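Local coordinates for cell division control protein 53 (Saccharomyces cerevisiae, PDB 3O2P) that serves as the cullin scaffold of SCF E3 ubiquitin ligases, represented here by its C-terminal neddylation domain, a winged-helix-like module, at residues T18-F23 / V59-R64; F23-I28 / I70-L75; V29-A34 / V44-A49. One frame throughout, in Å; residues are numbered along the deposited sequence.

Contact 1: T18-F23 / V59-R64; sequences TERQIF and VSMVKR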
# COMPACT_ATOMS: atom_id res chain seq x y z
N THR B 18 25.17 -7.73 -5.70
CA THR B 18 24.85 -6.80 -6.77
C THR B 18 25.01 -7.42 -8.16
O THR B 18 24.17 -7.22 -9.04
CB THR B 18 25.69 -5.51 -6.66
OG1 THR B 18 25.22 -4.73 -5.55
CG2 THR B 18 25.58 -4.67 -7.92
N GLU B 19 26.07 -8.21 -8.35
CA GLU B 19 26.32 -8.86 -9.63
C GLU B 19 25.33 -9.99 -9.90
O GLU B 19 24.93 -10.19 -11.05
CB GLU B 19 27.75 -9.39 -9.70
CG GLU B 19 28.79 -8.30 -9.80
CD GLU B 19 30.21 -8.83 -9.66
OE1 GLU B 19 30.39 -10.07 -9.59
OE2 GLU B 19 31.15 -8.00 -9.63
N ARG B 20 24.96 -10.73 -8.86
CA ARG B 20 23.89 -11.71 -9.01
C ARG B 20 22.58 -11.02 -9.39
O ARG B 20 21.93 -11.41 -10.36
CB ARG B 20 23.72 -12.53 -7.72
CG ARG B 20 24.89 -13.48 -7.44
CD ARG B 20 24.58 -14.51 -6.35
NE ARG B 20 24.61 -13.93 -5.01
CZ ARG B 20 25.57 -14.14 -4.12
NH1 ARG B 20 26.59 -14.94 -4.41
NH2 ARG B 20 25.51 -13.56 -2.92
N GLN B 21 22.22 -9.99 -8.63
CA GLN B 21 20.94 -9.31 -8.82
C GLN B 21 20.83 -8.66 -10.19
O GLN B 21 19.81 -8.79 -10.86
CB GLN B 21 20.73 -8.27 -7.71
CG GLN B 21 20.57 -8.94 -6.34
CD GLN B 21 19.53 -10.05 -6.37
OE1 GLN B 21 19.83 -11.22 -6.13
NE2 GLN B 21 18.31 -9.68 -6.70
N ILE B 22 21.89 -7.99 -10.61
CA ILE B 22 21.92 -7.39 -11.94
C ILE B 22 21.73 -8.46 -13.01
O ILE B 22 21.05 -8.23 -14.01
CB ILE B 22 23.22 -6.62 -12.18
CG1 ILE B 22 23.13 -5.24 -11.53
CG2 ILE B 22 23.48 -6.49 -13.69
CD1 ILE B 22 24.48 -4.52 -11.44
N PHE B 23 22.32 -9.63 -12.81
CA PHE B 23 22.15 -10.70 -13.79
C PHE B 23 20.70 -11.20 -13.80
O PHE B 23 20.11 -11.37 -14.87
CB PHE B 23 23.13 -11.86 -13.56
CG PHE B 23 22.84 -13.05 -14.41
CD1 PHE B 23 23.35 -13.14 -15.70
CD2 PHE B 23 22.04 -14.07 -13.94
CE1 PHE B 23 23.07 -14.25 -16.50
CE2 PHE B 23 21.75 -15.17 -14.73
CZ PHE B 23 22.26 -15.27 -16.01
N VAL B 59 15.75 -18.93 -4.80
CA VAL B 59 14.45 -18.31 -4.97
C VAL B 59 14.46 -16.91 -4.35
O VAL B 59 13.97 -15.94 -4.94
CB VAL B 59 13.33 -19.15 -4.34
CG1 VAL B 59 12.01 -18.38 -4.30
CG2 VAL B 59 13.17 -20.47 -5.09
N SER B 60 15.04 -16.80 -3.16
CA SER B 60 15.10 -15.53 -2.46
C SER B 60 15.82 -14.47 -3.29
O SER B 60 15.47 -13.30 -3.22
CB SER B 60 15.79 -15.70 -1.11
OG SER B 60 17.16 -16.01 -1.28
N MET B 61 16.82 -14.88 -4.07
CA MET B 61 17.51 -13.93 -4.93
C MET B 61 16.60 -13.50 -6.06
O MET B 61 16.57 -12.32 -6.42
CB MET B 61 18.77 -14.54 -5.53
CG MET B 61 19.81 -14.91 -4.52
SD MET B 61 21.06 -15.92 -5.31
CE MET B 61 22.11 -16.29 -3.90
N VAL B 62 15.88 -14.46 -6.62
CA VAL B 62 14.99 -14.17 -7.74
C VAL B 62 13.87 -13.21 -7.31
O VAL B 62 13.54 -12.27 -8.03
CB VAL B 62 14.40 -15.44 -8.35
CG1 VAL B 62 13.43 -15.07 -9.50
CG2 VAL B 62 15.51 -16.32 -8.89
N LYS B 63 13.32 -13.45 -6.13
CA LYS B 63 12.27 -12.60 -5.58
C LYS B 63 12.74 -11.17 -5.34
O LYS B 63 11.99 -10.24 -5.60
CB LYS B 63 11.70 -13.22 -4.31
CG LYS B 63 11.08 -14.58 -4.58
CD LYS B 63 10.29 -15.06 -3.39
CE LYS B 63 9.13 -14.14 -3.10
NZ LYS B 63 8.48 -14.48 -1.82
N ARG B 64 13.96 -11.00 -4.83
CA ARG B 64 14.54 -9.65 -4.72
C ARG B 64 14.61 -8.97 -6.09
O ARG B 64 14.22 -7.81 -6.23
CB ARG B 64 15.94 -9.67 -4.06
CG ARG B 64 15.91 -10.08 -2.59
CD ARG B 64 17.15 -9.62 -1.81
NE ARG B 64 18.41 -10.08 -2.40
CZ ARG B 64 18.89 -11.32 -2.28
NH1 ARG B 64 18.21 -12.24 -1.60
NH2 ARG B 64 20.04 -11.63 -2.85
O HOH W 1 21.81 -11.61 -4.68
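Met-61 lays its thioether end over one face of the Arg-20 guanidinium, its CE 3.6 Å from Arg-20 NE, while its SD lies beside Arg-20 CD. The chain of Met-61 runs extended beyond CG, and this carries the methyl across from helix 59-71 to the arginine on helix 8-35. Arg-20 NH2 is hydrogen-bonded to Asn-17 OD1, one turn earlier on its own helix. A step along, Gln-21 bends at chi2 (-51°), which swings its amide toward the other helix. There NE2 donates to the backbone O of Met-61 at 3.2 Å; the acceptor lies nearly in the amide plane, and the bond is fairly straight, 157° at the hydrogen. Gln-21 OE1, at the other end of the same amide, comes 3.3 Å from Arg-64 NH2, the amide and guanidinium planes tilted against each other. A water is modelled unusually close to both atoms, so its bonds are doubtful. The axes of 18-23 and 59-64 approach to 9.5 Å. Apolar thioether packing and amide hydrogen bonding thus share one surface seam, in which Gln-21 ties a side chain directly to the neighbouring helix backbone.

Contact 2: F23-I28 / I70-L75; sequences FLEACI and IQKGYL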
# COMPACT_ATOMS: atom_id res chain seq x y z
N PHE B 23 22.32 -9.63 -12.81
CA PHE B 23 22.15 -10.70 -13.79
C PHE B 23 20.70 -11.20 -13.80
O PHE B 23 20.11 -11.37 -14.87
CB PHE B 23 23.13 -11.86 -13.56
CG PHE B 23 22.84 -13.05 -14.41
CD1 PHE B 23 23.35 -13.14 -15.70
CD2 PHE B 23 22.04 -14.07 -13.94
CE1 PHE B 23 23.07 -14.25 -16.50
CE2 PHE B 23 21.75 -15.17 -14.73
CZ PHE B 23 22.26 -15.27 -16.01
N LEU B 24 20.14 -11.43 -12.62
CA LEU B 24 18.79 -11.99 -12.52
C LEU B 24 17.74 -11.01 -13.00
O LEU B 24 16.71 -11.42 -13.54
CB LEU B 24 18.47 -12.44 -11.10
CG LEU B 24 19.26 -13.62 -10.54
CD1 LEU B 24 19.04 -13.76 -9.03
CD2 LEU B 24 18.88 -14.89 -11.29
N GLU B 25 17.98 -9.72 -12.79
CA GLU B 25 17.05 -8.72 -13.28
C GLU B 25 16.94 -8.73 -14.80
O GLU B 25 15.84 -8.65 -15.34
CB GLU B 25 17.40 -7.31 -12.77
CG GLU B 25 16.99 -7.10 -11.32
CD GLU B 25 17.27 -5.68 -10.84
OE1 GLU B 25 17.07 -4.73 -11.63
OE2 GLU B 25 17.70 -5.52 -9.67
N ALA B 26 18.08 -8.84 -15.49
CA ALA B 26 18.06 -8.88 -16.96
C ALA B 26 17.45 -10.19 -17.44
O ALA B 26 16.72 -10.22 -18.43
CB ALA B 26 19.45 -8.72 -17.51
N CYS B 27 17.76 -11.28 -16.75
CA CYS B 27 17.16 -12.56 -17.09
C CYS B 27 15.63 -12.47 -17.03
O CYS B 27 14.93 -12.86 -17.95
CB CYS B 27 17.67 -13.66 -16.16
SG CYS B 27 17.09 -15.31 -16.57
N ILE B 28 15.11 -11.92 -15.93
CA ILE B 28 13.67 -11.83 -15.74
C ILE B 28 13.00 -10.97 -16.82
O ILE B 28 11.95 -11.33 -17.35
CB ILE B 28 13.34 -11.30 -14.33
CG1 ILE B 28 13.67 -12.36 -13.27
CG2 ILE B 28 11.88 -10.90 -14.22
CD1 ILE B 28 13.59 -11.84 -11.87
N ILE B 70 9.61 -4.49 -10.10
CA ILE B 70 8.31 -3.91 -9.83
C ILE B 70 8.50 -2.45 -9.44
O ILE B 70 7.86 -1.56 -9.98
CB ILE B 70 7.59 -4.64 -8.71
CG1 ILE B 70 7.16 -6.01 -9.21
CG2 ILE B 70 6.42 -3.77 -8.17
CD1 ILE B 70 6.64 -6.92 -8.14
N GLN B 71 9.41 -2.21 -8.50
CA GLN B 71 9.73 -0.86 -8.09
C GLN B 71 10.11 0.01 -9.30
O GLN B 71 9.66 1.15 -9.41
CB GLN B 71 10.82 -0.88 -7.02
CG GLN B 71 11.63 0.39 -6.92
CD GLN B 71 12.72 0.33 -5.86
OE1 GLN B 71 12.96 1.30 -5.14
NE2 GLN B 71 13.39 -0.82 -5.76
N LYS B 72 10.91 -0.53 -10.23
CA LYS B 72 11.36 0.25 -11.40
C LYS B 72 10.29 0.41 -12.48
O LYS B 72 10.48 1.14 -13.45
CB LYS B 72 12.61 -0.38 -12.04
CG LYS B 72 13.91 -0.25 -11.22
CD LYS B 72 14.93 -1.29 -11.70
CE LYS B 72 16.33 -1.01 -11.21
NZ LYS B 72 17.29 -2.01 -11.77
N GLY B 73 9.18 -0.30 -12.35
CA GLY B 73 8.11 -0.18 -13.31
C GLY B 73 8.24 -1.09 -14.51
O GLY B 73 7.66 -0.82 -15.56
N TYR B 74 8.99 -2.18 -14.36
CA TYR B 74 9.08 -3.20 -15.41
C TYR B 74 7.98 -4.24 -15.31
O TYR B 74 7.59 -4.83 -16.32
CB TYR B 74 10.42 -3.92 -15.36
CG TYR B 74 11.55 -3.19 -16.03
CD1 TYR B 74 11.80 -3.37 -17.39
CD2 TYR B 74 12.36 -2.33 -15.31
CE1 TYR B 74 12.84 -2.70 -18.01
CE2 TYR B 74 13.39 -1.66 -15.91
CZ TYR B 74 13.63 -1.84 -17.25
OH TYR B 74 14.67 -1.16 -17.85
N LEU B 75 7.50 -4.51 -14.10
CA LEU B 75 6.50 -5.55 -13.90
C LEU B 75 5.32 -5.06 -13.09
O LEU B 75 5.49 -4.26 -12.17
CB LEU B 75 7.09 -6.75 -13.16
CG LEU B 75 8.29 -7.54 -13.65
CD1 LEU B 75 8.66 -8.56 -12.56
CD2 LEU B 75 7.98 -8.24 -14.96
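Lys-72 reaches across to Glu-25 of helix 8-35 from the C-terminal end of helix 59-71, its chain stretched out beyond CG, and forms a salt bridge in which NZ donates to Glu-25 OE1 at 2.7 Å. OE1 accepts through its syn lone pair, on the side of OE2, and the two side chains meet nearly at right angles. Gly-73 follows with positive phi (88°) and closes the helix in a Schellman motif; its N bonds back to Ile-70 O at 3.0 Å. Tyr-74 then packs on Val-29, a little farther along helix 8-35. Leu-75 opens strand 75-77 and turns its side chain inward, CD1 lying 4.3 Å from CG2 of Ile-28. The same isoleucine also packs on Ala-65 and Leu-69 of helix 59-71, so the apolar touch belongs to a larger core. Were Glu-25 exchanged for alanine, Lys-72 NZ would probably lose its carboxylate mate and the long lysine chain be freer to move. Charge pairing near the surface and aliphatic packing beneath it therefore join the helix end and the first residue of the strand to one face of helix 8-35.

Contact 3: V29-A34 / V44-A49; sequences VRIMKA and VNECIA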
# COMPACT_ATOMS: atom_id res chain seq x y z
N VAL B 29 13.62 -9.83 -17.14
CA VAL B 29 13.09 -8.93 -18.16
C VAL B 29 13.03 -9.61 -19.53
O VAL B 29 12.07 -9.43 -20.29
CB VAL B 29 13.92 -7.64 -18.28
CG1 VAL B 29 13.43 -6.80 -19.45
CG2 VAL B 29 13.85 -6.85 -16.99
N ARG B 30 14.06 -10.39 -19.84
CA ARG B 30 14.13 -11.19 -21.06
C ARG B 30 12.94 -12.15 -21.14
O ARG B 30 12.20 -12.17 -22.13
CB ARG B 30 15.44 -11.99 -21.06
CG ARG B 30 16.11 -12.13 -22.42
CD ARG B 30 17.45 -12.88 -22.29
NE ARG B 30 18.38 -12.18 -21.40
CZ ARG B 30 19.07 -12.77 -20.42
NH1 ARG B 30 18.94 -14.07 -20.19
NH2 ARG B 30 19.89 -12.04 -19.67
N ILE B 31 12.74 -12.95 -20.10
CA ILE B 31 11.62 -13.88 -20.06
C ILE B 31 10.27 -13.16 -20.23
O ILE B 31 9.48 -13.50 -21.11
CB ILE B 31 11.61 -14.67 -18.74
CG1 ILE B 31 12.85 -15.58 -18.66
CG2 ILE B 31 10.32 -15.46 -18.59
CD1 ILE B 31 13.15 -16.11 -17.25
N MET B 32 10.03 -12.15 -19.40
CA MET B 32 8.75 -11.45 -19.41
C MET B 32 8.50 -10.68 -20.70
O MET B 32 7.37 -10.54 -21.13
CB MET B 32 8.63 -10.53 -18.20
CG MET B 32 8.55 -11.28 -16.88
SD MET B 32 7.20 -12.47 -16.86
CE MET B 32 5.79 -11.38 -17.08
N LYS B 33 9.57 -10.20 -21.32
CA LYS B 33 9.38 -9.47 -22.56
C LYS B 33 8.81 -10.41 -23.62
O LYS B 33 8.05 -9.99 -24.49
CB LYS B 33 10.70 -8.85 -23.02
CG LYS B 33 10.55 -7.91 -24.20
CD LYS B 33 11.89 -7.27 -24.54
CE LYS B 33 11.82 -6.53 -25.86
NZ LYS B 33 11.21 -7.37 -26.93
N ALA B 34 9.16 -11.69 -23.51
CA ALA B 34 8.72 -12.69 -24.47
C ALA B 34 7.42 -13.38 -24.07
O ALA B 34 6.60 -13.71 -24.93
CB ALA B 34 9.82 -13.72 -24.69
N VAL B 44 9.66 -17.82 -11.66
CA VAL B 44 10.76 -18.14 -10.77
C VAL B 44 11.49 -19.37 -11.28
O VAL B 44 12.71 -19.38 -11.36
CB VAL B 44 10.28 -18.39 -9.33
CG1 VAL B 44 11.41 -18.99 -8.50
CG2 VAL B 44 9.77 -17.08 -8.70
N ASN B 45 10.74 -20.41 -11.63
CA ASN B 45 11.32 -21.63 -12.18
C ASN B 45 12.10 -21.37 -13.46
O ASN B 45 13.21 -21.84 -13.63
CB ASN B 45 10.24 -22.69 -12.40
CG ASN B 45 9.83 -23.36 -11.11
OD1 ASN B 45 10.57 -23.29 -10.13
ND2 ASN B 45 8.66 -23.98 -11.09
N GLU B 46 11.50 -20.61 -14.37
CA GLU B 46 12.16 -20.32 -15.62
C GLU B 46 13.45 -19.53 -15.37
O GLU B 46 14.50 -19.85 -15.94
CB GLU B 46 11.22 -19.57 -16.58
CG GLU B 46 11.76 -19.45 -18.00
CD GLU B 46 12.14 -20.81 -18.61
OE1 GLU B 46 11.54 -21.84 -18.22
OE2 GLU B 46 13.04 -20.84 -19.47
N CYS B 47 13.36 -18.51 -14.52
CA CYS B 47 14.54 -17.69 -14.25
C CYS B 47 15.71 -18.51 -13.68
O CYS B 47 16.86 -18.31 -14.06
CB CYS B 47 14.20 -16.55 -13.29
SG CYS B 47 15.64 -15.58 -12.84
N ILE B 48 15.41 -19.43 -12.77
CA ILE B 48 16.44 -20.31 -12.20
C ILE B 48 17.03 -21.23 -13.28
O ILE B 48 18.24 -21.37 -13.37
CB ILE B 48 15.89 -21.18 -11.05
CG1 ILE B 48 15.50 -20.31 -9.85
CG2 ILE B 48 16.92 -22.24 -10.65
CD1 ILE B 48 14.87 -21.07 -8.69
N ALA B 49 16.18 -21.83 -14.10
CA ALA B 49 16.64 -22.70 -15.18
C ALA B 49 17.54 -21.97 -16.19
O ALA B 49 18.51 -22.54 -16.68
CB ALA B 49 15.46 -23.36 -15.89
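Ile-31 points its CD1 at the turn of helix 40-51 where Glu-46 passes into Cys-47. The methyl comes 3.6 Å from the backbone N of Cys-47 and also touches its CB. On the other residue it lies 3.7 Å from Glu-46 CG. Contact with Glu-46 is thus made through the aliphatic part of its chain, CB and CG, and not through the carboxylate. With CG1 beside the backbone N (chi1 -66°) and CD1 extended beyond it (chi2 164°), the longer branch of the isoleucine projects straight to the facing helix. The CA atoms of Ile-31 and Cys-47, the nearest pair between the segments, are 7.5 Å apart.

Helix 8-35 and helix 40-51 are joined through the short strand 37-39, and with helix 59-71 and the strands that follow they make the winged-helix type of helix-turn-helix fold to which the cullin neddylation domain belongs. Segment 29-34 also carries Lys-33, by similarity the site of NEDD8 attachment, not modified in this structure.

The next shell packs around these groups. Glu-46 bends at chi2 (55°), and its OE2 is bonded by Gln-50 NE2, one turn later on the same helix; Gln-50 also touches Ile-31, as does Leu-43. Cys-47 sits among Leu-24, Cys-27 and Ile-28 of helix 8-35 and Val-62 of helix 59-71, while its carbonyl O accepts from Ser-51 OG.

In the fold
The three contacts follow one another along helix 8-35, the shared element, with centres about 10 Å apart between contacts 1 and 2 and between 2 and 3, and about 12 Å between 1 and 3. Contacts 1 and 2 both pair it with helix 59-71 or the turn and strand start after it, and they share Phe-23; contact 3 brings in helix 40-51 and is nested in sequence inside the loops closed by the other two. Leu-24, Ile-28, Cys-47 and Val-62 pack between them, so the long helix serves as a common spine on which the later helices of the neddylation domain are assembled into one core.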